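Local coordinates for protein nigerythrin (Desulfovibrio vulgaris subsp. vulgaris, PDB 1YUZ) that reduces hydrogen peroxide with NADH as electron source in vitro, and carries a rubredoxin-like iron centre beside a ferritin-like diiron site in each subunit of a homodimer, at residues C177-K182 and E187-C192; E67-A72 and S150-R155; A71-H76 and I116-D121; T14-V19 and R144-E149; K2-A5 and K11-T14. One frame throughout, in Å; residues are numbered along the deposited sequence.

Interactions 2 and 3 hold ligands of the diiron site in the helical bundle: interaction 3 brings in Glu-73 and Glu-118, and interaction 2 adds His-152 as a ligand of the ferrous ion. Interaction 4 anchors the N-terminal arm on the helix that carries another ligand, Glu-149. The centres of interactions 2 and 3 lie about 8 Å apart. Interaction 1 builds the rubredoxin-like centre, and it meets interaction 2 where Gly-178 O faces His-152 NE2 at 2.7 Å. Interaction 5 continues interaction 4 along the arm through Thr-14, while Val-3 and Lys-2 pack against Lys-188 and Pro-190 of interaction 1.

Interaction 1. Residues C177-K182 and E187-C192; sequences CGYIHK and EKCPIC. With FE (Fe (III) ion), chain H.
Cys-177, Cys-189 and Cys-192 converge on the ferric ion of a rubredoxin-like centre, an iron held by four cysteine sulfurs, with Cys-174 as the fourth ligand. Cys-177 SG binds the iron at 2.3 Å and lies 3.5 Å from Cys-189 SG, a spacing imposed by the shared metal. Cysteine suits the place because its thiolate is a strongly donating ligand that can hold iron in either oxidation state with little rearrangement. Backbone N-H groups form the second shell. Tyr-179 N bonds Cys-177 SG in a nearly straight line (164°), and Cys-192 N reaches Cys-189 SG at 3.5 Å; such bonds would be expected to favour the reduced ion. Hydrocarbon shields the same sulfurs: Ile-191 CB stands 3.7 Å from Cys-177 SG, and Ile-191 CD1 reaches the CB of Tyr-179. Tyr-179 CG lies anti to the backbone N (chi1 -180°), which sets one face of the ring over Pro-190; the two side chains cross at about a right angle. Tyr-179 OH shares a 2.6 Å hydrogen bond with His-181 ND1 that helps fix the tyrosine ring. Pro-190 CD sits 3.3 Å above the ring centre of Tyr-179, a close CH-pi contact.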
# COMPACT_ATOMS: atom_id res chain seq x y z
N CYS B 177 6.10 -19.52 4.69
CA CYS B 177 6.14 -18.40 3.76
C CYS B 177 5.82 -17.15 4.57
O CYS B 177 5.50 -17.24 5.76
CB CYS B 177 5.18 -18.59 2.58
SG CYS B 177 3.45 -18.14 2.80
N GLY B 178 5.91 -15.99 3.94
CA GLY B 178 5.68 -14.76 4.66
C GLY B 178 4.25 -14.29 4.84
O GLY B 178 4.03 -13.18 5.33
N TYR B 179 3.28 -15.11 4.47
CA TYR B 179 1.89 -14.69 4.61
C TYR B 179 1.51 -14.37 6.05
O TYR B 179 1.81 -15.13 6.97
CB TYR B 179 0.94 -15.77 4.08
CG TYR B 179 -0.51 -15.37 4.20
CD1 TYR B 179 -1.06 -14.38 3.39
CD2 TYR B 179 -1.34 -15.98 5.15
CE1 TYR B 179 -2.40 -14.00 3.51
CE2 TYR B 179 -2.67 -15.60 5.28
CZ TYR B 179 -3.19 -14.62 4.46
OH TYR B 179 -4.52 -14.26 4.58
N ILE B 180 0.84 -13.24 6.22
CA ILE B 180 0.38 -12.80 7.53
C ILE B 180 -1.11 -12.51 7.44
O ILE B 180 -1.55 -11.82 6.52
CB ILE B 180 1.10 -11.52 7.98
CG1 ILE B 180 2.58 -11.81 8.23
CG2 ILE B 180 0.44 -10.96 9.25
CD1 ILE B 180 3.42 -10.58 8.49
N HIS B 181 -1.87 -13.04 8.38
CA HIS B 181 -3.30 -12.81 8.43
C HIS B 181 -3.64 -12.10 9.73
O HIS B 181 -3.10 -12.44 10.78
CB HIS B 181 -4.07 -14.13 8.38
CG HIS B 181 -5.51 -13.96 8.02
ND1 HIS B 181 -5.96 -13.96 6.72
CD2 HIS B 181 -6.60 -13.71 8.79
CE1 HIS B 181 -7.25 -13.72 6.70
NE2 HIS B 181 -7.67 -13.57 7.94
N LYS B 182 -4.52 -11.11 9.65
CA LYS B 182 -4.94 -10.38 10.83
C LYS B 182 -6.26 -10.99 11.30
O LYS B 182 -7.26 -10.95 10.59
CB LYS B 182 -5.14 -8.90 10.52
CG LYS B 182 -5.64 -8.09 11.72
CD LYS B 182 -5.76 -6.61 11.39
CE LYS B 182 -6.28 -5.81 12.58
NZ LYS B 182 -7.70 -6.14 12.91
N GLU B 187 -8.73 -20.24 6.90
CA GLU B 187 -8.55 -21.68 7.05
C GLU B 187 -7.14 -22.14 6.72
O GLU B 187 -6.59 -23.01 7.39
CB GLU B 187 -9.55 -22.42 6.17
N LYS B 188 -6.56 -21.57 5.67
CA LYS B 188 -5.22 -21.96 5.27
C LYS B 188 -4.52 -20.81 4.56
O LYS B 188 -5.15 -19.83 4.16
CB LYS B 188 -5.26 -23.19 4.37
CG LYS B 188 -5.87 -22.94 3.01
CD LYS B 188 -5.99 -24.24 2.21
CE LYS B 188 -6.53 -23.98 0.82
NZ LYS B 188 -6.72 -25.24 0.05
N CYS B 189 -3.22 -20.95 4.39
CA CYS B 189 -2.42 -19.94 3.72
C CYS B 189 -2.76 -19.86 2.24
O CYS B 189 -2.75 -20.87 1.54
CB CYS B 189 -0.94 -20.27 3.89
SG CYS B 189 0.12 -19.03 3.14
N PRO B 190 -3.06 -18.66 1.73
CA PRO B 190 -3.40 -18.52 0.31
C PRO B 190 -2.18 -18.64 -0.60
O PRO B 190 -2.32 -18.81 -1.81
CB PRO B 190 -4.04 -17.13 0.25
CG PRO B 190 -3.28 -16.38 1.30
CD PRO B 190 -3.24 -17.38 2.44
N ILE B 191 -0.99 -18.55 -0.01
CA ILE B 191 0.23 -18.64 -0.79
C ILE B 191 0.78 -20.06 -0.89
O ILE B 191 1.20 -20.47 -1.97
CB ILE B 191 1.33 -17.70 -0.20
CG1 ILE B 191 0.90 -16.24 -0.38
CG2 ILE B 191 2.67 -17.95 -0.88
CD1 ILE B 191 1.85 -15.23 0.27
N CYS B 192 0.74 -20.82 0.20
CA CYS B 192 1.28 -22.18 0.19
C CYS B 192 0.32 -23.26 0.71
O CYS B 192 0.67 -24.44 0.73
CB CYS B 192 2.57 -22.25 1.01
SG CYS B 192 2.29 -22.07 2.79
FE FE H . 2.25 -19.94 3.53

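Interaction 2. Residues E67-A72 and S150-R155; sequences EATAAA and SVHAER. With FE2 (Fe (II) ion), chain G.
Thr-69 and His-152 are the nearest pair, CA to CA (7.0 Å), of segments 67-72 and 150-155, which run in roughly opposite directions on helices 60-87 and 136-161. The residues that face the histidine, Thr-69 and Ala-72, are small, which suits so short a spacing. Thr-69 lays its methyl over one face of the imidazole: CG2, anti to the backbone N, stands 3.7 Å from the ring centre of His-152 in a CH-pi contact. Ala-72 adds its CB obliquely, 3.5 Å from His-152 CE1. The hydroxyl of the threonine faces another way, bonding Leu-65 O one turn back in its own helix and accepting from a water. That water, 2.8 Å from Thr-69 OG1, also donates to His-152 O, so it adds a polar link between the helices beside the apolar contact. Threonine thus serves twice, with methyl for ring and hydroxyl for water. His-152 ND1 binds the ferrous ion at 2.2 Å, alongside Glu-73, Glu-115, Glu-149 and a water. Its NE2 donates to Gly-178 O, so both ring nitrogens are engaged and the imidazole cannot easily turn. The ring connects the diiron site to the backbone beside the rubredoxin-like centre, a plausible route for electrons.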
# COMPACT_ATOMS: atom_id res chain seq x y z
N GLU B 67 6.82 -7.10 14.09
CA GLU B 67 7.54 -8.28 14.54
C GLU B 67 7.18 -9.48 13.67
O GLU B 67 8.05 -10.28 13.31
CB GLU B 67 7.21 -8.55 16.01
CG GLU B 67 7.74 -7.44 16.91
CD GLU B 67 7.17 -7.46 18.31
OE1 GLU B 67 6.17 -8.16 18.56
OE2 GLU B 67 7.73 -6.74 19.17
N ALA B 68 5.91 -9.61 13.32
CA ALA B 68 5.47 -10.71 12.48
C ALA B 68 6.10 -10.57 11.09
O ALA B 68 6.55 -11.55 10.51
CB ALA B 68 3.95 -10.71 12.36
N THR B 69 6.14 -9.34 10.58
CA THR B 69 6.70 -9.13 9.25
C THR B 69 8.21 -9.34 9.24
O THR B 69 8.77 -9.86 8.27
CB THR B 69 6.34 -7.73 8.71
OG1 THR B 69 4.93 -7.52 8.87
CG2 THR B 69 6.66 -7.65 7.22
N ALA B 70 8.89 -8.97 10.33
CA ALA B 70 10.32 -9.19 10.41
C ALA B 70 10.53 -10.71 10.34
O ALA B 70 11.41 -11.19 9.63
CB ALA B 70 10.87 -8.65 11.72
N ALA B 71 9.71 -11.45 11.07
CA ALA B 71 9.82 -12.90 11.08
C ALA B 71 9.59 -13.45 9.68
O ALA B 71 10.23 -14.42 9.26
CB ALA B 71 8.82 -13.49 12.06
N ALA B 72 8.67 -12.83 8.94
CA ALA B 72 8.39 -13.25 7.57
C ALA B 72 9.63 -13.06 6.70
O ALA B 72 9.95 -13.92 5.89
CB ALA B 72 7.23 -12.44 7.01
N SER B 150 3.47 -8.27 -1.13
CA SER B 150 2.31 -7.44 -1.41
C SER B 150 1.29 -7.56 -0.28
O SER B 150 0.53 -6.63 -0.02
CB SER B 150 1.70 -7.79 -2.77
OG SER B 150 1.39 -9.17 -2.87
N VAL B 151 1.27 -8.70 0.41
CA VAL B 151 0.36 -8.87 1.54
C VAL B 151 0.88 -7.97 2.66
O VAL B 151 0.11 -7.31 3.35
CB VAL B 151 0.32 -10.35 2.01
CG1 VAL B 151 -0.32 -10.45 3.39
CG2 VAL B 151 -0.46 -11.18 1.01
N HIS B 152 2.20 -7.94 2.84
CA HIS B 152 2.79 -7.09 3.87
C HIS B 152 2.46 -5.63 3.60
O HIS B 152 2.16 -4.86 4.52
CB HIS B 152 4.31 -7.25 3.88
CG HIS B 152 4.77 -8.63 4.25
ND1 HIS B 152 6.07 -9.05 4.07
CD2 HIS B 152 4.10 -9.68 4.79
CE1 HIS B 152 6.19 -10.30 4.48
NE2 HIS B 152 5.01 -10.70 4.93
N ALA B 153 2.51 -5.24 2.33
CA ALA B 153 2.21 -3.86 1.97
C ALA B 153 0.77 -3.53 2.37
O ALA B 153 0.52 -2.48 2.96
CB ALA B 153 2.39 -3.66 0.46
N GLU B 154 -0.16 -4.42 2.07
CA GLU B 154 -1.55 -4.17 2.42
C GLU B 154 -1.74 -4.11 3.94
O GLU B 154 -2.46 -3.25 4.43
CB GLU B 154 -2.46 -5.26 1.84
CG GLU B 154 -3.92 -5.02 2.17
CD GLU B 154 -4.85 -6.09 1.62
OE1 GLU B 154 -6.05 -6.06 1.97
OE2 GLU B 154 -4.39 -6.94 0.83
N ARG B 155 -1.08 -5.00 4.66
CA ARG B 155 -1.19 -5.01 6.12
C ARG B 155 -0.68 -3.70 6.70
O ARG B 155 -1.27 -3.15 7.63
CB ARG B 155 -0.40 -6.19 6.70
CG ARG B 155 -1.03 -7.56 6.43
CD ARG B 155 -1.87 -8.04 7.61
NE ARG B 155 -2.92 -7.09 8.00
CZ ARG B 155 -4.02 -6.85 7.30
NH1 ARG B 155 -4.23 -7.49 6.16
NH2 ARG B 155 -4.92 -5.98 7.75
FE FE2 G . 7.94 -8.11 3.32
O HOH W 1 3.00 -6.58 7.03
O HOH W 2 9.91 -7.22 2.66

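Interaction 3. Residues A71-H76 and I116-D121; sequences AAELIH and IYETSD. With FE (Fe (III) ion), chain F; FE2 (Fe (II) ion), chain G.
Glu-73 and Glu-118 face each other from helices 60-87 and 104-132, which here run in roughly the same direction with the CA atoms of these two residues 11.3 Å apart. Segment 116-121 includes a wider, pi-type turn at 118-121; Ser-120, within it, reaches Ile-116 O with both N and OG, from opposite faces of its plane. A glutamate carboxylate suits both roles here, since its two oxygens can bridge two ions or one can bind alone. Glu-73, bent at chi2 (-49°), sets its carboxylate across the two ions as a bridge: OE1 binds the ferric ion at 2.2 Å and OE2 the ferrous ion at 2.0 Å. Glu-118 instead reaches out in an extended chain (chi2 -176°) and binds the ferric ion through OE1 at 2.1 Å. Glu-73 OE1 and Glu-118 OE1, 4.3 Å apart, bind that ion from almost opposite directions, and its charge would be expected to offset theirs. A bridging water completes the link, 2.0 Å from the ferric ion. His-76 turns its ring edge to that ion, ND1 4.0 Å away, too far for a metal bond, and makes a weak hydrogen bond to Glu-73 OE1. Its nearness is consistent with the redox-dependent iron movement of rubrerythrins. Carboxylate bridging of two irons inside a four-helix bundle, completed here by Glu-40, Glu-115, Glu-149 and His-152, typifies ferritin-like diiron proteins.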
# COMPACT_ATOMS: atom_id res chain seq x y z
N ALA B 71 9.71 -11.45 11.07
CA ALA B 71 9.82 -12.90 11.08
C ALA B 71 9.59 -13.45 9.68
O ALA B 71 10.23 -14.42 9.26
CB ALA B 71 8.82 -13.49 12.06
N ALA B 72 8.67 -12.83 8.94
CA ALA B 72 8.39 -13.25 7.57
C ALA B 72 9.63 -13.06 6.70
O ALA B 72 9.95 -13.92 5.89
CB ALA B 72 7.23 -12.44 7.01
N GLU B 73 10.32 -11.94 6.88
CA GLU B 73 11.51 -11.70 6.09
C GLU B 73 12.59 -12.73 6.42
O GLU B 73 13.38 -13.11 5.55
CB GLU B 73 12.04 -10.28 6.32
CG GLU B 73 11.03 -9.15 6.14
CD GLU B 73 10.22 -9.23 4.85
OE1 GLU B 73 10.74 -9.72 3.82
OE2 GLU B 73 9.06 -8.77 4.86
N LEU B 74 12.62 -13.18 7.67
CA LEU B 74 13.61 -14.17 8.08
C LEU B 74 13.32 -15.50 7.37
O LEU B 74 14.24 -16.25 7.05
CB LEU B 74 13.58 -14.36 9.59
CG LEU B 74 14.73 -15.18 10.18
CD1 LEU B 74 16.07 -14.55 9.77
CD2 LEU B 74 14.60 -15.23 11.69
N ILE B 75 12.04 -15.77 7.13
CA ILE B 75 11.64 -16.98 6.42
C ILE B 75 12.13 -16.85 4.98
O ILE B 75 12.63 -17.81 4.40
CB ILE B 75 10.10 -17.16 6.45
CG1 ILE B 75 9.66 -17.55 7.87
CG2 ILE B 75 9.66 -18.22 5.43
CD1 ILE B 75 8.17 -17.63 8.06
N HIS B 76 12.00 -15.66 4.40
CA HIS B 76 12.45 -15.42 3.04
C HIS B 76 13.96 -15.66 2.96
O HIS B 76 14.45 -16.32 2.04
CB HIS B 76 12.12 -14.00 2.61
CG HIS B 76 10.65 -13.73 2.49
ND1 HIS B 76 10.13 -12.47 2.35
CD2 HIS B 76 9.60 -14.58 2.50
CE1 HIS B 76 8.81 -12.55 2.29
NE2 HIS B 76 8.46 -13.82 2.37
N ILE B 116 6.25 -2.64 -1.45
CA ILE B 116 5.81 -2.42 -2.82
C ILE B 116 6.99 -2.55 -3.79
O ILE B 116 6.86 -3.15 -4.85
CB ILE B 116 5.14 -1.04 -2.95
CG1 ILE B 116 3.79 -1.06 -2.22
CG2 ILE B 116 4.95 -0.67 -4.41
CD1 ILE B 116 3.15 0.31 -2.07
N TYR B 117 8.13 -2.00 -3.41
CA TYR B 117 9.31 -2.10 -4.26
C TYR B 117 9.68 -3.57 -4.45
O TYR B 117 9.97 -4.01 -5.55
CB TYR B 117 10.50 -1.35 -3.64
CG TYR B 117 11.83 -1.79 -4.20
CD1 TYR B 117 12.67 -2.64 -3.48
CD2 TYR B 117 12.22 -1.42 -5.49
CE1 TYR B 117 13.85 -3.12 -4.03
CE2 TYR B 117 13.40 -1.89 -6.05
CZ TYR B 117 14.21 -2.74 -5.31
OH TYR B 117 15.37 -3.25 -5.87
N GLU B 118 9.65 -4.34 -3.36
CA GLU B 118 10.00 -5.75 -3.45
C GLU B 118 9.01 -6.58 -4.27
O GLU B 118 9.42 -7.43 -5.06
CB GLU B 118 10.16 -6.34 -2.05
CG GLU B 118 11.26 -5.66 -1.24
CD GLU B 118 11.51 -6.30 0.11
OE1 GLU B 118 11.41 -7.54 0.22
OE2 GLU B 118 11.81 -5.57 1.07
N THR B 119 7.72 -6.32 -4.10
CA THR B 119 6.72 -7.10 -4.81
C THR B 119 6.50 -6.72 -6.27
O THR B 119 6.11 -7.57 -7.07
CB THR B 119 5.35 -7.02 -4.07
OG1 THR B 119 4.57 -8.17 -4.41
CG2 THR B 119 4.58 -5.77 -4.48
N SER B 120 6.77 -5.47 -6.63
CA SER B 120 6.53 -5.01 -7.99
C SER B 120 7.77 -4.69 -8.80
O SER B 120 7.68 -4.43 -10.00
CB SER B 120 5.65 -3.75 -7.96
OG SER B 120 6.38 -2.65 -7.45
N ASP B 121 8.93 -4.69 -8.15
CA ASP B 121 10.16 -4.36 -8.84
C ASP B 121 11.23 -5.42 -8.64
O ASP B 121 11.53 -6.18 -9.56
CB ASP B 121 10.67 -3.00 -8.32
CG ASP B 121 11.84 -2.47 -9.11
OD1 ASP B 121 12.66 -3.29 -9.59
OD2 ASP B 121 11.96 -1.24 -9.23
FE FE F . 11.09 -8.62 1.97
FE FE2 G . 7.94 -8.11 3.32
O HOH W 2 9.91 -7.22 2.66

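Interaction 4. Residues T14-V19 and R144-E149; sequences TNFNMV and RAKLAE. With FE2 (Fe (II) ion), chain G; FE (Fe (III) ion), chain F.
Phe-16 and Asn-15, on the N-terminal arm, pack on Lys-146 and Leu-147 of helix 136-161, one of the four helices of the ferritin-like bundle. Glu-149, one turn on from Lys-146, carries a carboxylate that bridges the diiron site, with OE1 on the ferrous ion and OE2 on the ferric ion, each at 2.0 Å, while Lys-146 and Leu-147 receive the arm. Lys-146 is the centre of the contact. Its chain is bent at chi2 (-89°) and again at chi4 (-73°), a path that carries the methylenes over the phenyl ring and returns the amine to the backbone of the arm. CE lies over the middle of one face of Phe-16, 3.8 Å from the ring centre, in a CH-pi contact. Beyond it, Lys-146 NZ is 5.2 Å from the same ring centre, so any cation-pi attraction is weak at most. The amine has polar partners instead: Tyr-160 OH of the second subunit and, by a weak bond, Asn-15 O. A lysine suits this spot because its aliphatic length can cover an aromatic ring while its charged tip, in a buried residue, still finds oxygens at the dimer interface. Asn-15 ND2 contributes there too, with a weak bond to Tyr-160 O of the second subunit. Leu-147 approaches the CZ end of the ring obliquely, the two side chains crossing at about a right angle, and also touches Pro-8 and Ile-191, so one leucine joins the arm to the rubredoxin-like domain. Its CD2 stands 3.8 Å from Phe-16 CZ.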
# COMPACT_ATOMS: atom_id res chain seq x y z
N THR B 14 -1.52 -13.00 -12.42
CA THR B 14 -1.29 -11.86 -13.30
C THR B 14 -0.76 -10.60 -12.63
O THR B 14 -0.87 -9.50 -13.18
CB THR B 14 -2.57 -11.52 -14.09
OG1 THR B 14 -3.64 -11.17 -13.19
CG2 THR B 14 -2.99 -12.71 -14.94
N ASN B 15 -0.16 -10.74 -11.45
CA ASN B 15 0.42 -9.59 -10.77
C ASN B 15 1.92 -9.80 -10.57
O ASN B 15 2.49 -9.40 -9.56
CB ASN B 15 -0.28 -9.31 -9.43
CG ASN B 15 -0.24 -10.49 -8.47
OD1 ASN B 15 0.16 -11.59 -8.83
ND2 ASN B 15 -0.68 -10.25 -7.24
N PHE B 16 2.55 -10.43 -11.56
CA PHE B 16 3.98 -10.70 -11.49
C PHE B 16 4.83 -9.81 -12.38
O PHE B 16 6.03 -10.04 -12.54
CB PHE B 16 4.26 -12.16 -11.83
CG PHE B 16 4.04 -13.10 -10.67
CD1 PHE B 16 2.77 -13.30 -10.15
CD2 PHE B 16 5.12 -13.76 -10.09
CE1 PHE B 16 2.57 -14.15 -9.07
CE2 PHE B 16 4.93 -14.62 -9.01
CZ PHE B 16 3.65 -14.82 -8.50
N ASN B 17 4.23 -8.78 -12.96
CA ASN B 17 4.98 -7.89 -13.82
C ASN B 17 5.92 -6.98 -13.04
O ASN B 17 5.65 -6.63 -11.89
CB ASN B 17 4.04 -7.06 -14.69
CG ASN B 17 3.27 -7.91 -15.68
OD1 ASN B 17 3.87 -8.63 -16.48
ND2 ASN B 17 1.95 -7.83 -15.63
N MET B 18 7.03 -6.63 -13.67
CA MET B 18 8.02 -5.75 -13.06
C MET B 18 7.77 -4.35 -13.61
O MET B 18 7.52 -4.18 -14.80
CB MET B 18 9.44 -6.20 -13.44
CG MET B 18 10.54 -5.23 -13.05
SD MET B 18 12.10 -5.53 -13.92
CE MET B 18 11.82 -4.59 -15.42
N VAL B 19 7.83 -3.34 -12.74
CA VAL B 19 7.64 -1.97 -13.19
C VAL B 19 8.67 -1.69 -14.28
O VAL B 19 9.85 -2.03 -14.13
CB VAL B 19 7.81 -0.97 -12.02
CG1 VAL B 19 6.74 -1.22 -10.97
CG2 VAL B 19 9.19 -1.10 -11.40
N ARG B 144 7.41 -17.09 -3.91
CA ARG B 144 6.84 -17.14 -2.58
C ARG B 144 7.08 -15.83 -1.83
O ARG B 144 6.17 -15.27 -1.22
CB ARG B 144 7.41 -18.31 -1.78
CG ARG B 144 6.87 -19.68 -2.19
CD ARG B 144 6.70 -20.60 -0.98
NE ARG B 144 6.08 -21.88 -1.32
CZ ARG B 144 4.89 -22.00 -1.92
NH1 ARG B 144 4.20 -20.91 -2.23
NH2 ARG B 144 4.41 -23.20 -2.21
N ALA B 145 8.32 -15.33 -1.89
CA ALA B 145 8.65 -14.08 -1.22
C ALA B 145 7.83 -12.93 -1.81
O ALA B 145 7.22 -12.16 -1.07
CB ALA B 145 10.15 -13.78 -1.36
N LYS B 146 7.82 -12.83 -3.13
CA LYS B 146 7.10 -11.79 -3.85
C LYS B 146 5.63 -11.70 -3.43
O LYS B 146 5.11 -10.61 -3.20
CB LYS B 146 7.21 -12.03 -5.36
CG LYS B 146 6.43 -11.07 -6.26
CD LYS B 146 5.02 -11.57 -6.53
CE LYS B 146 4.31 -10.72 -7.58
NZ LYS B 146 3.91 -9.38 -7.06
N LEU B 147 4.98 -12.85 -3.34
CA LEU B 147 3.57 -12.89 -2.97
C LEU B 147 3.32 -12.39 -1.55
O LEU B 147 2.33 -11.71 -1.29
CB LEU B 147 3.04 -14.32 -3.10
CG LEU B 147 2.93 -14.81 -4.55
CD1 LEU B 147 2.71 -16.31 -4.56
CD2 LEU B 147 1.80 -14.09 -5.26
N ALA B 148 4.22 -12.72 -0.64
CA ALA B 148 4.07 -12.28 0.73
C ALA B 148 4.29 -10.78 0.86
O ALA B 148 3.63 -10.12 1.65
CB ALA B 148 5.04 -13.02 1.64
N GLU B 149 5.19 -10.22 0.05
CA GLU B 149 5.48 -8.79 0.15
C GLU B 149 4.28 -7.91 -0.14
O GLU B 149 4.08 -6.89 0.52
CB GLU B 149 6.64 -8.41 -0.78
CG GLU B 149 7.86 -9.33 -0.71
CD GLU B 149 8.54 -9.36 0.65
OE1 GLU B 149 7.86 -9.29 1.69
OE2 GLU B 149 9.78 -9.50 0.67
FE FE2 G . 7.94 -8.11 3.32
FE FE F . 11.09 -8.62 1.97
O HOH W 2 9.91 -7.22 2.66

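Interaction 5. Residues K2-A5 and K11-T14; sequences KVRA and KNAT
Arg-4 bends at chi3 (59°) after an otherwise extended start, and that turn presents the end of its guanidinium to the backbone of Asn-12. The contact ties together an irregular N-terminal loop, which precedes the bundle, by an end-on, two-nitrogen arginine grip on one backbone carbonyl. Both terminal nitrogens bind the same oxygen: Arg-4 NH2 donates to Asn-12 O at 3.1 Å and Arg-4 NH1 to that oxygen at 3.2 Å. The oxygen lies close to the guanidinium plane, whereas both nitrogens approach from one face of the carbonyl's own plane. Arginine suits the task since its planar group carries two N-H donors on one end, which can share a single acceptor, each bond bent (148° and 142°). The amide of Asn-12 stands steeply to the guanidinium and is engaged mainly within the loop, OD1 accepting from Thr-9 N and ND2 donating to Val-7 O. The backbone oxygen and side-chain amide of Asn-12 are thus both tied to earlier residues of the loop. Farther along the same arm, Lys-2 NZ forms a salt bridge with Asp-167 of the second subunit, and Thr-14 OG1 bonds Asp-164 there. A third, weak bond runs from Arg-4 NH1 to Asn-12 OD1, 3.3 Å away.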
# COMPACT_ATOMS: atom_id res chain seq x y z
N LYS B 2 -7.27 -13.73 -0.99
CA LYS B 2 -8.15 -14.89 -1.07
C LYS B 2 -7.44 -16.17 -1.46
O LYS B 2 -6.46 -16.16 -2.21
CB LYS B 2 -9.26 -14.64 -2.09
CG LYS B 2 -10.17 -13.48 -1.78
CD LYS B 2 -11.17 -13.32 -2.91
CE LYS B 2 -12.13 -12.19 -2.66
NZ LYS B 2 -13.03 -12.03 -3.84
N VAL B 3 -7.96 -17.28 -0.95
CA VAL B 3 -7.42 -18.59 -1.27
C VAL B 3 -8.00 -18.99 -2.62
O VAL B 3 -9.21 -18.92 -2.82
CB VAL B 3 -7.85 -19.64 -0.21
CG1 VAL B 3 -7.42 -21.02 -0.66
CG2 VAL B 3 -7.24 -19.30 1.13
N ARG B 4 -7.13 -19.39 -3.54
CA ARG B 4 -7.57 -19.82 -4.86
C ARG B 4 -7.56 -21.34 -4.92
O ARG B 4 -7.11 -22.00 -3.98
CB ARG B 4 -6.65 -19.23 -5.94
CG ARG B 4 -6.65 -17.71 -6.01
CD ARG B 4 -5.63 -17.23 -7.03
NE ARG B 4 -5.89 -17.75 -8.37
CZ ARG B 4 -5.01 -17.75 -9.36
NH1 ARG B 4 -3.80 -17.25 -9.17
NH2 ARG B 4 -5.34 -18.25 -10.54
N ALA B 5 -8.05 -21.90 -6.02
CA ALA B 5 -8.10 -23.34 -6.20
C ALA B 5 -6.71 -23.96 -6.12
O ALA B 5 -6.53 -25.08 -5.64
CB ALA B 5 -8.75 -23.69 -7.53
N LYS B 11 2.85 -18.93 -13.42
CA LYS B 11 2.12 -19.63 -14.47
C LYS B 11 0.59 -19.49 -14.41
O LYS B 11 -0.11 -19.87 -15.34
CB LYS B 11 2.48 -21.12 -14.45
CG LYS B 11 3.93 -21.41 -14.81
CD LYS B 11 4.21 -22.91 -14.79
CE LYS B 11 5.65 -23.20 -15.21
NZ LYS B 11 5.94 -24.65 -15.23
N ASN B 12 0.08 -18.95 -13.31
CA ASN B 12 -1.36 -18.77 -13.16
C ASN B 12 -1.80 -17.46 -12.53
O ASN B 12 -2.99 -17.26 -12.26
CB ASN B 12 -1.96 -19.93 -12.34
CG ASN B 12 -1.46 -19.94 -10.90
OD1 ASN B 12 -1.21 -18.89 -10.31
ND2 ASN B 12 -1.34 -21.13 -10.33
N ALA B 13 -0.85 -16.56 -12.27
CA ALA B 13 -1.17 -15.28 -11.65
C ALA B 13 -0.84 -14.13 -12.59
O ALA B 13 0.03 -14.26 -13.45
CB ALA B 13 -0.41 -15.13 -10.35
N THR B 14 -1.52 -13.00 -12.42
CA THR B 14 -1.29 -11.86 -13.30
C THR B 14 -0.76 -10.60 -12.63
O THR B 14 -0.87 -9.50 -13.18
CB THR B 14 -2.57 -11.52 -14.09
OG1 THR B 14 -3.64 -11.17 -13.19
CG2 THR B 14 -2.99 -12.71 -14.94